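Local coordinates for nucleoporin NUP145N (Chaetomium thermophilum, PDB 5HB6), which probably serves as a structural component of the nuclear pore complex and a docking site for transport factors, and carries an autoproteolytic domain, at residues Q20-V25 with P42-N47; F27-E32 with V58-R63; P84-L89 with V129-V134; H91-G96 with E121-E126. The protein carries 1 engineered substitution. All blocks are in the same frame, centred on the assembly; numbering follows the deposited sequence. Where two conformers were deposited one is given.

Contact 1: residues Q20-V25 with P42-N47. With SO4 (sulfate ion), chain D.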
loop_
_atom_site.group_PDB
_atom_site.type_symbol
_atom_site.label_atom_id
_atom_site.label_comp_id
_atom_site.label_asym_id
_atom_site.label_seq_id
_atom_site.Cartn_x
_atom_site.Cartn_y
_atom_site.Cartn_z
ATOM N N GLN A 20 -22.433 2.804 5.221
ATOM C CA GLN A 20 -21.152 3.481 5.044
ATOM C C GLN A 20 -19.969 2.527 5.215
ATOM O O GLN A 20 -19.006 2.588 4.445
ATOM C CB GLN A 20 -21.047 4.628 6.041
ATOM C CG GLN A 20 -21.967 5.790 5.733
ATOM C CD GLN A 20 -22.150 6.734 6.915
ATOM O OE1 GLN A 20 -21.937 6.365 8.074
ATOM N NE2 GLN A 20 -22.553 7.962 6.624
ATOM N N ARG A 21 -20.019 1.637 6.211
ATOM C CA ARG A 21 -18.877 0.768 6.473
ATOM C C ARG A 21 -18.654 -0.248 5.357
ATOM O O ARG A 21 -17.548 -0.788 5.239
ATOM C CB ARG A 21 -19.020 0.083 7.837
ATOM C CG ARG A 21 -17.801 -0.743 8.235
ATOM C CD ARG A 21 -17.727 -1.094 9.729
ATOM N NE ARG A 21 -16.618 -2.024 9.971
ATOM C CZ ARG A 21 -16.113 -2.332 11.160
ATOM N NH1 ARG A 21 -16.592 -1.774 12.266
ATOM N NH2 ARG A 21 -15.113 -3.201 11.239
ATOM N N GLN A 22 -19.663 -0.493 4.522
ATOM C CA GLN A 22 -19.529 -1.369 3.363
ATOM C C GLN A 22 -18.882 -0.682 2.169
ATOM O O GLN A 22 -18.612 -1.355 1.173
ATOM C CB GLN A 22 -20.899 -1.934 2.962
ATOM C CG GLN A 22 -21.398 -2.961 3.958
ATOM C CD GLN A 22 -22.717 -3.586 3.582
ATOM O OE1 GLN A 22 -23.257 -3.343 2.505
ATOM N NE2 GLN A 22 -23.246 -4.406 4.481
ATOM N N ARG A 23 -18.631 0.619 2.244
ATOM C CA ARG A 23 -18.098 1.365 1.106
ATOM C C ARG A 23 -17.237 2.520 1.617
ATOM O O ARG A 23 -17.507 3.701 1.381
ATOM C CB ARG A 23 -19.243 1.864 0.228
ATOM C CG ARG A 23 -20.290 2.617 1.006
ATOM C CD ARG A 23 -21.415 3.173 0.137
ATOM N NE ARG A 23 -22.631 3.403 0.917
ATOM C CZ ARG A 23 -22.843 4.438 1.732
ATOM N NH1 ARG A 23 -21.919 5.372 1.897
ATOM N NH2 ARG A 23 -23.994 4.540 2.388
ATOM N N VAL A 24 -16.169 2.189 2.337
ATOM C CA VAL A 24 -15.271 3.200 2.884
ATOM C C VAL A 24 -14.394 3.720 1.749
ATOM O O VAL A 24 -13.677 2.945 1.109
ATOM C CB VAL A 24 -14.407 2.616 4.015
ATOM C CG1 VAL A 24 -13.450 3.673 4.537
ATOM C CG2 VAL A 24 -15.310 2.064 5.108
ATOM N N VAL A 25 -14.425 5.034 1.538
ATOM C CA VAL A 25 -13.685 5.705 0.474
ATOM C C VAL A 25 -12.405 6.282 1.053
ATOM O O VAL A 25 -12.399 6.829 2.166
ATOM C CB VAL A 25 -14.554 6.817 -0.148
ATOM C CG1 VAL A 25 -13.773 7.641 -1.156
ATOM C CG2 VAL A 25 -15.791 6.214 -0.802
ATOM N N PRO A 42 -13.937 2.117 -3.217
ATOM C CA PRO A 42 -14.524 1.933 -1.887
ATOM C C PRO A 42 -14.326 0.494 -1.457
ATOM O O PRO A 42 -14.410 -0.428 -2.275
ATOM C CB PRO A 42 -16.011 2.255 -2.092
ATOM C CG PRO A 42 -16.064 3.061 -3.329
ATOM C CD PRO A 42 -14.956 2.521 -4.209
ATOM N N VAL A 43 -14.035 0.306 -0.172
ATOM C CA VAL A 43 -13.802 -1.029 0.367
ATOM C C VAL A 43 -14.838 -1.362 1.431
ATOM O O VAL A 43 -15.261 -0.509 2.217
ATOM C CB VAL A 43 -12.370 -1.206 0.922
ATOM C CG1 VAL A 43 -11.349 -1.212 -0.220
ATOM C CG2 VAL A 43 -12.040 -0.150 1.932
ATOM N N ASP A 44 -15.203 -2.633 1.478
ATOM C CA ASP A 44 -16.177 -3.132 2.446
ATOM C C ASP A 44 -15.404 -3.591 3.676
ATOM O O ASP A 44 -14.701 -4.601 3.631
ATOM C CB ASP A 44 -16.971 -4.282 1.831
ATOM C CG ASP A 44 -18.065 -4.814 2.752
ATOM O OD1 ASP A 44 -18.153 -4.388 3.930
ATOM O OD2 ASP A 44 -18.827 -5.678 2.276
ATOM N N LEU A 45 -15.492 -2.822 4.758
ATOM C CA LEU A 45 -14.817 -3.155 6.002
ATOM C C LEU A 45 -15.777 -3.704 7.041
ATOM O O LEU A 45 -15.402 -3.822 8.210
ATOM C CB LEU A 45 -14.078 -1.936 6.558
ATOM C CG LEU A 45 -13.077 -1.240 5.629
ATOM C CD1 LEU A 45 -12.388 -0.091 6.335
ATOM C CD2 LEU A 45 -12.059 -2.232 5.105
ATOM N N SER A 46 -17.000 -4.049 6.634
ATOM C CA SER A 46 -18.011 -4.479 7.596
ATOM C C SER A 46 -17.630 -5.775 8.300
ATOM O O SER A 46 -18.098 -6.025 9.416
ATOM C CB SER A 46 -19.377 -4.619 6.911
ATOM O OG SER A 46 -19.370 -5.626 5.915
ATOM N N ASN A 47 -16.803 -6.613 7.675
ATOM C CA ASN A 47 -16.417 -7.900 8.246
ATOM C C ASN A 47 -14.901 -8.063 8.351
ATOM O O ASN A 47 -14.378 -9.176 8.244
ATOM C CB ASN A 47 -17.070 -9.045 7.476
ATOM C CG ASN A 47 -18.551 -9.179 7.800
ATOM O OD1 ASN A 47 -19.410 -8.956 6.946
ATOM N ND2 ASN A 47 -18.855 -9.528 9.049
HETATM S S SO4 D . -13.875 -3.950 14.809
HETATM O O1 SO4 D . -13.612 -4.245 13.398
HETATM O O2 SO4 D . -14.801 -2.821 14.890
HETATM O O3 SO4 D . -12.605 -3.668 15.481
HETATM O O4 SO4 D . -14.480 -5.114 15.446
#

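Contact 2: residues F27-E32 with V58-R63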
loop_
_atom_site.group_PDB
_atom_site.type_symbol
_atom_site.label_atom_id
_atom_site.label_comp_id
_atom_site.label_asym_id
_atom_site.label_seq_id
_atom_site.Cartn_x
_atom_site.Cartn_y
_atom_site.Cartn_z
ATOM N N PHE A 27 -9.653 4.675 1.934
ATOM C CA PHE A 27 -9.045 3.887 2.996
ATOM C C PHE A 27 -7.553 3.738 2.725
ATOM O O PHE A 27 -7.152 3.329 1.639
ATOM C CB PHE A 27 -9.724 2.524 3.136
ATOM C CG PHE A 27 -9.274 1.754 4.335
ATOM C CD1 PHE A 27 -9.378 2.296 5.607
ATOM C CD2 PHE A 27 -8.723 0.489 4.204
ATOM C CE1 PHE A 27 -8.958 1.584 6.706
ATOM C CE2 PHE A 27 -8.328 -0.225 5.315
ATOM C CZ PHE A 27 -8.420 0.333 6.550
ATOM N N THR A 28 -6.751 4.035 3.742
ATOM C CA THR A 28 -5.301 4.092 3.620
ATOM C C THR A 28 -4.722 3.438 4.859
ATOM O O THR A 28 -5.146 3.763 5.967
ATOM C CB THR A 28 -4.823 5.548 3.548
ATOM O OG1 THR A 28 -5.447 6.185 2.430
ATOM C CG2 THR A 28 -3.330 5.652 3.366
ATOM N N VAL A 29 -3.777 2.517 4.674
ATOM C CA VAL A 29 -3.007 1.926 5.757
ATOM C C VAL A 29 -1.566 2.295 5.532
ATOM O O VAL A 29 -1.039 2.092 4.437
ATOM C CB VAL A 29 -3.187 0.400 5.821
ATOM C CG1 VAL A 29 -2.286 -0.210 6.926
ATOM C CG2 VAL A 29 -4.643 0.057 6.090
ATOM N N GLY A 30 -0.941 2.889 6.552
ATOM C CA GLY A 30 0.436 3.313 6.429
ATOM C C GLY A 30 1.263 2.863 7.617
ATOM O O GLY A 30 0.736 2.387 8.630
ATOM N N ARG A 31 2.565 3.018 7.471
ATOM C CA ARG A 31 3.475 2.769 8.576
ATOM C C ARG A 31 4.621 3.752 8.475
ATOM O O ARG A 31 5.232 3.896 7.419
ATOM C CB ARG A 31 3.974 1.328 8.624
ATOM C CG ARG A 31 4.809 1.003 9.853
ATOM C CD ARG A 31 5.226 -0.450 9.846
ATOM N NE ARG A 31 5.758 -0.827 11.145
ATOM C CZ ARG A 31 6.210 -2.031 11.469
ATOM N NH1 ARG A 31 6.271 -2.995 10.568
ATOM N NH2 ARG A 31 6.636 -2.257 12.699
ATOM N N GLU A 32 4.902 4.433 9.576
ATOM C CA GLU A 32 6.026 5.349 9.623
ATOM C C GLU A 32 7.307 4.644 9.199
ATOM O O GLU A 32 7.552 3.490 9.564
ATOM C CB GLU A 32 6.209 5.862 11.054
ATOM C CG GLU A 32 5.022 6.615 11.597
ATOM C CD GLU A 32 5.175 6.974 13.070
ATOM O OE1 GLU A 32 4.490 7.918 13.511
ATOM O OE2 GLU A 32 5.962 6.312 13.788
ATOM N N VAL A 58 -2.673 -6.354 6.635
ATOM C CA VAL A 58 -1.783 -5.490 5.870
ATOM C C VAL A 58 -0.452 -5.457 6.600
ATOM O O VAL A 58 -0.383 -5.031 7.757
ATOM C CB VAL A 58 -2.370 -4.080 5.691
ATOM C CG1 VAL A 58 -1.408 -3.205 4.884
ATOM C CG2 VAL A 58 -3.760 -4.147 5.048
ATOM N N ILE A 59 0.607 -5.885 5.916
ATOM C CA ILE A 59 1.943 -5.943 6.506
ATOM C C ILE A 59 2.814 -4.974 5.735
ATOM O O ILE A 59 2.976 -5.120 4.513
ATOM C CB ILE A 59 2.558 -7.352 6.473
ATOM C CG1 ILE A 59 1.696 -8.328 7.265
ATOM C CG2 ILE A 59 3.923 -7.334 7.106
ATOM C CD1 ILE A 59 0.646 -8.979 6.468
ATOM N N LEU A 60 3.392 -4.018 6.453
ATOM C CA LEU A 60 4.281 -3.013 5.889
ATOM C C LEU A 60 5.631 -3.129 6.576
ATOM O O LEU A 60 5.758 -2.850 7.762
ATOM C CB LEU A 60 3.682 -1.619 6.079
ATOM C CG LEU A 60 2.452 -1.368 5.214
ATOM C CD1 LEU A 60 1.742 -0.095 5.598
ATOM C CD2 LEU A 60 2.844 -1.273 3.755
ATOM N N GLU A 61 6.636 -3.530 5.823
ATOM C CA GLU A 61 8.021 -3.476 6.261
ATOM C C GLU A 61 8.806 -2.788 5.161
ATOM O O GLU A 61 8.307 -2.654 4.035
ATOM C CB GLU A 61 8.585 -4.881 6.535
ATOM C CG GLU A 61 7.827 -5.598 7.658
ATOM C CD GLU A 61 8.331 -7.001 7.930
ATOM O OE1 GLU A 61 9.016 -7.568 7.054
ATOM O OE2 GLU A 61 8.031 -7.527 9.021
ATOM N N PRO A 62 10.013 -2.297 5.448
ATOM C CA PRO A 62 10.716 -1.505 4.436
ATOM C C PRO A 62 10.764 -2.219 3.098
ATOM O O PRO A 62 11.162 -3.374 2.986
ATOM C CB PRO A 62 12.102 -1.300 5.048
ATOM C CG PRO A 62 11.833 -1.276 6.511
ATOM C CD PRO A 62 10.804 -2.386 6.694
ATOM N N ARG A 63 10.274 -1.525 2.075
ATOM C CA ARG A 63 10.286 -1.992 0.699
ATOM C C ARG A 63 9.367 -3.180 0.467
ATOM O O ARG A 63 9.514 -3.896 -0.522
ATOM C CB ARG A 63 11.704 -2.286 0.225
ATOM C CG ARG A 63 12.629 -1.071 0.416
ATOM C CD ARG A 63 14.037 -1.315 -0.096
ATOM N NE ARG A 63 13.971 -1.598 -1.533
ATOM C CZ ARG A 63 14.823 -2.360 -2.198
ATOM N NH1 ARG A 63 15.850 -2.920 -1.584
ATOM N NH2 ARG A 63 14.645 -2.583 -3.473
HETATM O O HOH W 1 6.785 -6.086 11.194
#

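Contact 3: residues P84-L89 with V129-V134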
loop_
_atom_site.group_PDB
_atom_site.type_symbol
_atom_site.label_atom_id
_atom_site.label_comp_id
_atom_site.label_asym_id
_atom_site.label_seq_id
_atom_site.Cartn_x
_atom_site.Cartn_y
_atom_site.Cartn_z
ATOM N N PRO A 84 -7.911 -2.701 -6.326
ATOM C CA PRO A 84 -6.870 -1.784 -6.804
ATOM C C PRO A 84 -6.344 -0.859 -5.698
ATOM O O PRO A 84 -7.102 -0.358 -4.857
ATOM C CB PRO A 84 -7.587 -1.007 -7.916
ATOM C CG PRO A 84 -8.591 -1.971 -8.437
ATOM C CD PRO A 84 -9.084 -2.690 -7.217
ATOM N N ALA A 85 -5.031 -0.621 -5.719
ATOM C CA ALA A 85 -4.394 0.167 -4.667
ATOM C C ALA A 85 -3.190 0.895 -5.228
ATOM O O ALA A 85 -2.546 0.429 -6.173
ATOM C CB ALA A 85 -3.936 -0.693 -3.472
ATOM N N LEU A 86 -2.864 2.013 -4.577
ATOM C CA LEU A 86 -1.679 2.801 -4.851
ATOM C C LEU A 86 -0.729 2.609 -3.686
ATOM O O LEU A 86 -1.044 2.992 -2.547
ATOM C CB LEU A 86 -2.058 4.270 -5.033
ATOM C CG LEU A 86 -0.893 5.275 -5.096
ATOM C CD1 LEU A 86 -0.109 5.120 -6.345
ATOM C CD2 LEU A 86 -1.419 6.719 -5.039
ATOM N N ILE A 87 0.458 2.084 -3.974
ATOM C CA ILE A 87 1.435 1.727 -2.946
ATOM C C ILE A 87 2.593 2.695 -3.073
ATOM O O ILE A 87 3.089 2.925 -4.177
ATOM C CB ILE A 87 1.900 0.275 -3.135
ATOM C CG1 ILE A 87 0.699 -0.659 -2.984
ATOM C CG2 ILE A 87 3.002 -0.069 -2.169
ATOM C CD1 ILE A 87 1.016 -2.070 -3.339
ATOM N N SER A 88 3.037 3.246 -1.952
ATOM C CA SER A 88 4.148 4.191 -1.957
ATOM C C SER A 88 5.161 3.692 -0.950
ATOM O O SER A 88 4.825 3.550 0.226
ATOM C CB SER A 88 3.645 5.604 -1.588
ATOM O OG SER A 88 2.634 6.023 -2.487
ATOM N N LEU A 89 6.377 3.447 -1.407
ATOM C CA LEU A 89 7.412 2.830 -0.580
ATOM C C LEU A 89 8.660 3.689 -0.502
ATOM O O LEU A 89 9.311 3.975 -1.517
ATOM C CB LEU A 89 7.797 1.460 -1.106
ATOM C CG LEU A 89 6.708 0.404 -1.011
ATOM C CD1 LEU A 89 7.082 -0.859 -1.745
ATOM C CD2 LEU A 89 6.357 0.082 0.425
ATOM N N VAL A 129 11.119 7.749 -2.647
ATOM C CA VAL A 129 9.818 7.091 -2.633
ATOM C C VAL A 129 9.451 6.675 -4.053
ATOM O O VAL A 129 9.368 7.505 -4.977
ATOM C CB VAL A 129 8.733 8.004 -2.048
ATOM C CG1 VAL A 129 7.333 7.382 -2.197
ATOM C CG2 VAL A 129 9.004 8.255 -0.582
ATOM N N TRP A 130 9.175 5.391 -4.225
ATOM C CA TRP A 130 8.577 4.832 -5.434
ATOM C C TRP A 130 7.112 4.550 -5.170
ATOM O O TRP A 130 6.774 3.857 -4.211
ATOM C CB TRP A 130 9.303 3.516 -5.723
ATOM C CG TRP A 130 8.718 2.611 -6.793
ATOM C CD1 TRP A 130 8.063 2.944 -7.969
ATOM C CD2 TRP A 130 8.755 1.195 -6.760
ATOM N NE1 TRP A 130 7.744 1.813 -8.654
ATOM C CE2 TRP A 130 8.145 0.723 -7.935
ATOM C CE3 TRP A 130 9.283 0.275 -5.851
ATOM C CZ2 TRP A 130 8.012 -0.631 -8.217
ATOM C CZ3 TRP A 130 9.165 -1.072 -6.120
ATOM C CH2 TRP A 130 8.515 -1.516 -7.288
ATOM N N ALA A 131 6.263 5.077 -6.041
ATOM C CA ALA A 131 4.831 4.853 -5.963
ATOM C C ALA A 131 4.383 4.143 -7.221
ATOM O O ALA A 131 4.848 4.445 -8.324
ATOM C CB ALA A 131 4.073 6.153 -5.781
ATOM N N PHE A 132 3.473 3.199 -7.039
ATOM C CA PHE A 132 2.969 2.412 -8.150
ATOM C C PHE A 132 1.592 1.877 -7.790
ATOM O O PHE A 132 1.259 1.731 -6.606
ATOM C CB PHE A 132 3.921 1.255 -8.477
ATOM C CG PHE A 132 4.183 0.331 -7.308
ATOM C CD1 PHE A 132 5.168 0.623 -6.371
ATOM C CD2 PHE A 132 3.440 -0.820 -7.142
ATOM C CE1 PHE A 132 5.407 -0.216 -5.303
ATOM C CE2 PHE A 132 3.686 -1.673 -6.048
ATOM C CZ PHE A 132 4.646 -1.352 -5.132
ATOM N N SER A 133 0.808 1.558 -8.809
ATOM C CA SER A 133 -0.493 0.952 -8.598
ATOM C C SER A 133 -0.425 -0.547 -8.875
ATOM O O SER A 133 0.361 -1.032 -9.690
ATOM C CB SER A 133 -1.557 1.588 -9.491
ATOM O OG SER A 133 -1.936 2.874 -9.033
ATOM N N VAL A 134 -1.323 -1.264 -8.220
ATOM C CA VAL A 134 -1.586 -2.660 -8.515
ATOM C C VAL A 134 -3.088 -2.782 -8.730
ATOM O O VAL A 134 -3.884 -1.981 -8.230
ATOM C CB VAL A 134 -1.082 -3.603 -7.396
ATOM C CG1 VAL A 134 0.415 -3.442 -7.218
ATOM C CG2 VAL A 134 -1.824 -3.373 -6.082
#

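Contact 4: residues H91-G96 with E121-E126. With SO4 (sulfate ion), chain C.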
loop_
_atom_site.group_PDB
_atom_site.type_symbol
_atom_site.label_atom_id
_atom_site.label_comp_id
_atom_site.label_asym_id
_atom_site.label_seq_id
_atom_site.Cartn_x
_atom_site.Cartn_y
_atom_site.Cartn_z
ATOM N N HIS A 91 12.655 4.285 0.659
ATOM C CA HIS A 91 13.891 3.501 0.604
ATOM C C HIS A 91 14.067 2.777 -0.727
ATOM O O HIS A 91 14.700 1.724 -0.787
ATOM C CB HIS A 91 14.020 2.514 1.775
ATOM C CG HIS A 91 13.531 3.067 3.066
ATOM N ND1 HIS A 91 14.062 4.195 3.643
ATOM C CD2 HIS A 91 12.517 2.679 3.862
ATOM C CE1 HIS A 91 13.398 4.478 4.748
ATOM N NE2 HIS A 91 12.463 3.562 4.918
ATOM N N SER A 92 13.502 3.332 -1.793
ATOM C CA SER A 92 13.503 2.719 -3.107
ATOM C C SER A 92 14.582 3.284 -4.021
ATOM O O SER A 92 14.443 3.233 -5.253
ATOM C CB SER A 92 12.120 2.831 -3.739
ATOM O OG SER A 92 11.154 2.156 -2.939
ATOM N N TRP A 93 15.693 3.731 -3.422
ATOM C CA TRP A 93 16.848 4.299 -4.080
ATOM C C TRP A 93 17.444 3.324 -5.080
ATOM O O TRP A 93 17.247 2.107 -4.976
ATOM C CB TRP A 93 17.934 4.551 -3.029
ATOM C CG TRP A 93 17.505 5.277 -1.814
ATOM C CD1 TRP A 93 17.328 4.736 -0.576
ATOM C CD2 TRP A 93 17.205 6.665 -1.699
ATOM N NE1 TRP A 93 16.922 5.698 0.301
ATOM C CE2 TRP A 93 16.831 6.899 -0.361
ATOM C CE3 TRP A 93 17.193 7.729 -2.598
ATOM C CZ2 TRP A 93 16.475 8.159 0.103
ATOM C CZ3 TRP A 93 16.850 8.981 -2.131
ATOM C CH2 TRP A 93 16.503 9.190 -0.796
ATOM N N PRO A 94 18.238 3.850 -6.009
ATOM C CA PRO A 94 19.100 3.010 -6.841
ATOM C C PRO A 94 19.873 2.013 -5.995
ATOM O O PRO A 94 20.072 2.211 -4.784
ATOM C CB PRO A 94 20.050 4.033 -7.475
ATOM C CG PRO A 94 19.230 5.270 -7.617
ATOM C CD PRO A 94 18.416 5.285 -6.317
ATOM N N ARG A 95 20.336 0.942 -6.637
ATOM C CA ARG A 95 21.032 -0.113 -5.908
ATOM C C ARG A 95 22.218 0.431 -5.129
ATOM O O ARG A 95 22.500 -0.031 -4.026
ATOM C CB ARG A 95 21.500 -1.220 -6.860
ATOM C CG ARG A 95 20.407 -2.176 -7.338
ATOM C CD ARG A 95 19.655 -1.668 -8.570
ATOM N NE ARG A 95 20.503 -1.628 -9.767
ATOM C CZ ARG A 95 20.702 -2.644 -10.608
ATOM N NH1 ARG A 95 20.122 -3.831 -10.408
ATOM N NH2 ARG A 95 21.500 -2.472 -11.659
ATOM N N GLY A 96 22.921 1.407 -5.683
ATOM C CA GLY A 96 24.046 2.037 -5.007
ATOM C C GLY A 96 23.698 3.039 -3.917
ATOM O O GLY A 96 24.598 3.636 -3.320
ATOM N N GLU A 121 3.722 4.919 -10.929
ATOM C CA GLU A 121 3.112 6.218 -10.695
ATOM C C GLU A 121 4.156 7.308 -10.587
ATOM O O GLU A 121 4.078 8.317 -11.279
ATOM C CB GLU A 121 2.262 6.161 -9.425
ATOM C CG GLU A 121 1.080 5.214 -9.578
ATOM C CD GLU A 121 -0.193 5.884 -10.042
ATOM O OE1 GLU A 121 -0.204 7.119 -10.211
ATOM O OE2 GLU A 121 -1.182 5.158 -10.248
ATOM N N SER A 122 5.189 7.092 -9.783
ATOM C CA SER A 122 6.206 8.121 -9.632
ATOM C C SER A 122 7.419 7.569 -8.905
ATOM O O SER A 122 7.359 6.544 -8.213
ATOM C CB SER A 122 5.665 9.302 -8.842
ATOM O OG SER A 122 5.298 8.888 -7.542
ATOM N N TYR A 123 8.517 8.296 -9.047
ATOM C CA TYR A 123 9.696 8.128 -8.219
ATOM C C TYR A 123 10.219 9.515 -7.885
ATOM O O TYR A 123 10.409 10.340 -8.784
ATOM C CB TYR A 123 10.785 7.311 -8.923
ATOM C CG TYR A 123 12.005 7.225 -8.059
ATOM C CD1 TYR A 123 12.021 6.410 -6.959
ATOM C CD2 TYR A 123 13.133 7.977 -8.332
ATOM C CE1 TYR A 123 13.133 6.353 -6.116
ATOM C CE2 TYR A 123 14.251 7.914 -7.509
ATOM C CZ TYR A 123 14.254 7.099 -6.409
ATOM O OH TYR A 123 15.309 7.011 -5.533
ATOM N N ASP A 124 10.403 9.792 -6.595
ATOM C CA ASP A 124 10.885 11.090 -6.149
ATOM C C ASP A 124 12.361 10.941 -5.819
ATOM O O ASP A 124 12.696 10.290 -4.821
ATOM C CB ASP A 124 10.107 11.549 -4.917
ATOM C CG ASP A 124 10.518 12.925 -4.439
ATOM O OD1 ASP A 124 11.713 13.272 -4.546
ATOM O OD2 ASP A 124 9.631 13.658 -3.943
ATOM N N PRO A 125 13.275 11.517 -6.605
ATOM C CA PRO A 125 14.708 11.281 -6.364
ATOM C C PRO A 125 15.217 11.860 -5.058
ATOM O O PRO A 125 16.232 11.373 -4.545
ATOM C CB PRO A 125 15.394 11.968 -7.551
ATOM C CG PRO A 125 14.327 12.142 -8.578
ATOM C CD PRO A 125 13.030 12.262 -7.847
ATOM N N GLU A 126 14.559 12.883 -4.511
ATOM C CA GLU A 126 14.999 13.483 -3.257
ATOM C C GLU A 126 14.632 12.624 -2.058
ATOM O O GLU A 126 15.421 12.506 -1.117
ATOM C CB GLU A 126 14.379 14.870 -3.092
ATOM C CG GLU A 126 14.804 15.548 -1.811
ATOM C CD GLU A 126 14.357 16.989 -1.733
ATOM O OE1 GLU A 126 13.437 17.372 -2.486
ATOM O OE2 GLU A 126 14.937 17.736 -0.916
HETATM S S SO4 C . 22.047 1.579 -9.784
HETATM O O1 SO4 C . 20.630 1.398 -9.454
HETATM O O2 SO4 C . 22.241 2.659 -10.764
HETATM O O3 SO4 C . 22.879 1.780 -8.567
HETATM O O4 SO4 C . 22.611 0.353 -10.401
#

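Contact 1: residues Q20-V25 with P42-N47
A single antiparallel beta bridge, extended by Arg21, joins the last turn of helix 18-21 and the residues after it to the loop that follows strand 35-39, within the autoproteolytic domain. Val24 and Val43 form the bridge, a hydrogen-bonded pair. Val24 N reaches Val43 O at 2.8 Å, and Val43 N returns to Val24 O at 3.0 Å. Further along, Leu45 N donates to Arg21 O at 2.9 Å. Arg21 then binds the same residue through its side chain. With CG anti to the backbone N (chi1 -175°) and an extended chain, the guanidinium comes side-on to Leu45 O. Arg21 NE lies 2.8 Å from Leu45 O and stands above that carbonyl plane, while NH2 is less tilted. Both nitrogens come from the same face of the carbonyl, and the oxygen lies in the guanidinium plane. Arg21 NH2 also binds O1 of a sulfate at 2.8 Å; Arg14 and Leu50 N bind this ion too. The sulfate probably comes from the crystallisation liquor. Val24 CG2 meets Leu45 CD1 at 3.8 Å, the two side chains roughly perpendicular. Phe27 packs on both Val43 and Leu45. Gln22 lies alongside Asp44, its CG near OD1. Asp44 OD1 closes an Asx turn: it accepts from Ser46 N, nearly head-on, and from Ser46 OG on the syn side at 2.6 Å.

Contact 2: residues F27-E32 with V58-R63
Two strands from different sheets of the autoproteolytic domain pack here through their side chains. Strand 28-31 belongs to the large antiparallel sheet, and strand 58-61 to a two-stranded hairpin laid against it. Their axes approach to 7.5 Å, and their N-to-C directions differ by 33°. No backbone-to-backbone hydrogen bond links them.

The apolar part is made by Val29, Val58 and Leu60, all buried and all directed at the opposing strand. Val29 CG1 touches Val58 CG1 at 3.7 Å as the two side chains run past one another, pointing opposite ways. Leu60 CD1 reaches over the backbone of strand 28-31, 3.6 Å from Gly30 C. Arg31 CB rests against Leu60 CB at 3.9 Å. Leu60 also packs on Val37, so it spans two strands of the large sheet.

The polar part depends on Arg31. Its side chain stretches out straight from CG to NE (chi1 -174°), which carries the guanidinium across to the backbone of Leu60. Arg31 NE is held by Gly2 O, which helps to fix the group. Leu60 O lies at the guanidinium edge, in its plane, and takes a nearly straight bond from Arg31 NH1 at 2.9 Å. A water also lies in that plane: it accepts from Arg31 NH1 at 3.2 Å and donates to Glu61 OE2 at 2.9 Å.

Contact 3: residues P84-L89 with V129-V134
Ile87 lies over one face of the Phe132 ring, its CB 4.1 Å from the ring centroid and 22° off the normal, a CH-pi contact. Ile87 CG2 comes within 3.6 Å of Phe132 CZ. Leu89 CD1 instead meets the ring edge, 4.0 Å from Phe132 CE1. Phe132 CG sits between its own backbone N and carbonyl carbon (chi1 57°), which turns the ring back over the neighbouring strand. Phe132 CD1 lies over the centre of one face of the Trp130 indole. Val134 CG1 is at the Phe132 ring edge too.

These side chains share one face of the sheet with Ala85. Leu86, Ser88, Ala131 and Ser133 occupy the other. There Ser88 OG touches Ala131 CB at 3.6 Å. Ser133 OG is bonded to Glu121 and Lys40.

The strands are antiparallel neighbours in the large sheet. Hydrogen-bonded pairs are Ala85 with Val134, Ile87 with Phe132, and Leu89 with Trp130. The bond from Ile87 N to Phe132 O is nearly straight at 2.8 Å. Six such bonds join the backbones. Apolar side chains on one face, Ile87, Leu89 and Phe132 among them, probably shield part of this pairing from water, while both serines lie on the other face with Leu86 and Ala131.

Contact 4: residues H91-G96 with E121-E126
The Trp93 indole presents its edge to two backbone carbonyls, with Pro125 O and Glu126 O in its plane. Trp93 CZ3 lies 3.5 Å from Pro125 O, and Trp93 CH2 lies 3.5 Å from Glu126 O. Tyr123 OH is near the same indole, 3.6 Å from Trp93 CE3, but approaches obliquely. The Trp93 and Tyr123 side chains are roughly perpendicular. Tyr123 CE1 is 3.5 Å from Ser92 O, again oblique to the phenol ring. Ser92 O accepts from His108 NE2, and the His108 ring packs edge-to-face with Tyr123. No hydrogen bond joins the two segments, so the contact rests on close packing, with the indole edge set against carbonyl oxygens. Pro94 CD adds to it, 3.6 Å from Tyr123 OH.

Arg95 turns to a sulfate, probably from the crystallisation liquor. Its chain bends at chi2 (86°) and chi3 (67°), which brings Arg95 NE to sulfate O1 and O4, both at 3.0 Å. Backbone N of Arg95 and of Gly96 hold the ion too, as does Arg104. Asp124 OD1 accepts from Glu126 N, closing an Asx turn.

Glu121 and Ser122 both face Ala131 in a classic beta bulge. Tyr123 packs on Ile109 and Leu112, and Pro94 on Leu105, so the loop after strand 85-89 and this edge strand both meet helix 102-113.

Contact 2 is buried and contact 3 partly buried, both near the centre of the chain. Contacts 1 and 4 are partly buried at the periphery, on opposite sides of that centre, and include several exposed residues. Contact 3 is pairing within the large sheet. Contact 2 packs the small hairpin against that sheet by side chains. Contact 4 is nested in the chain loop closed by contact 3, and strand 119-124 pairs with strand 129-134. Contact 1 touches contact 2 where Val43 and Leu45 meet Phe27. Chemistry follows place: contact 3 rests on regular backbone bonds, contact 2 on aliphatic groups and one arginine. The two outer contacts include loops, Asx turns and arginine-bound sulfates, but of these only contact 1 has hydrogen bonds between its segments.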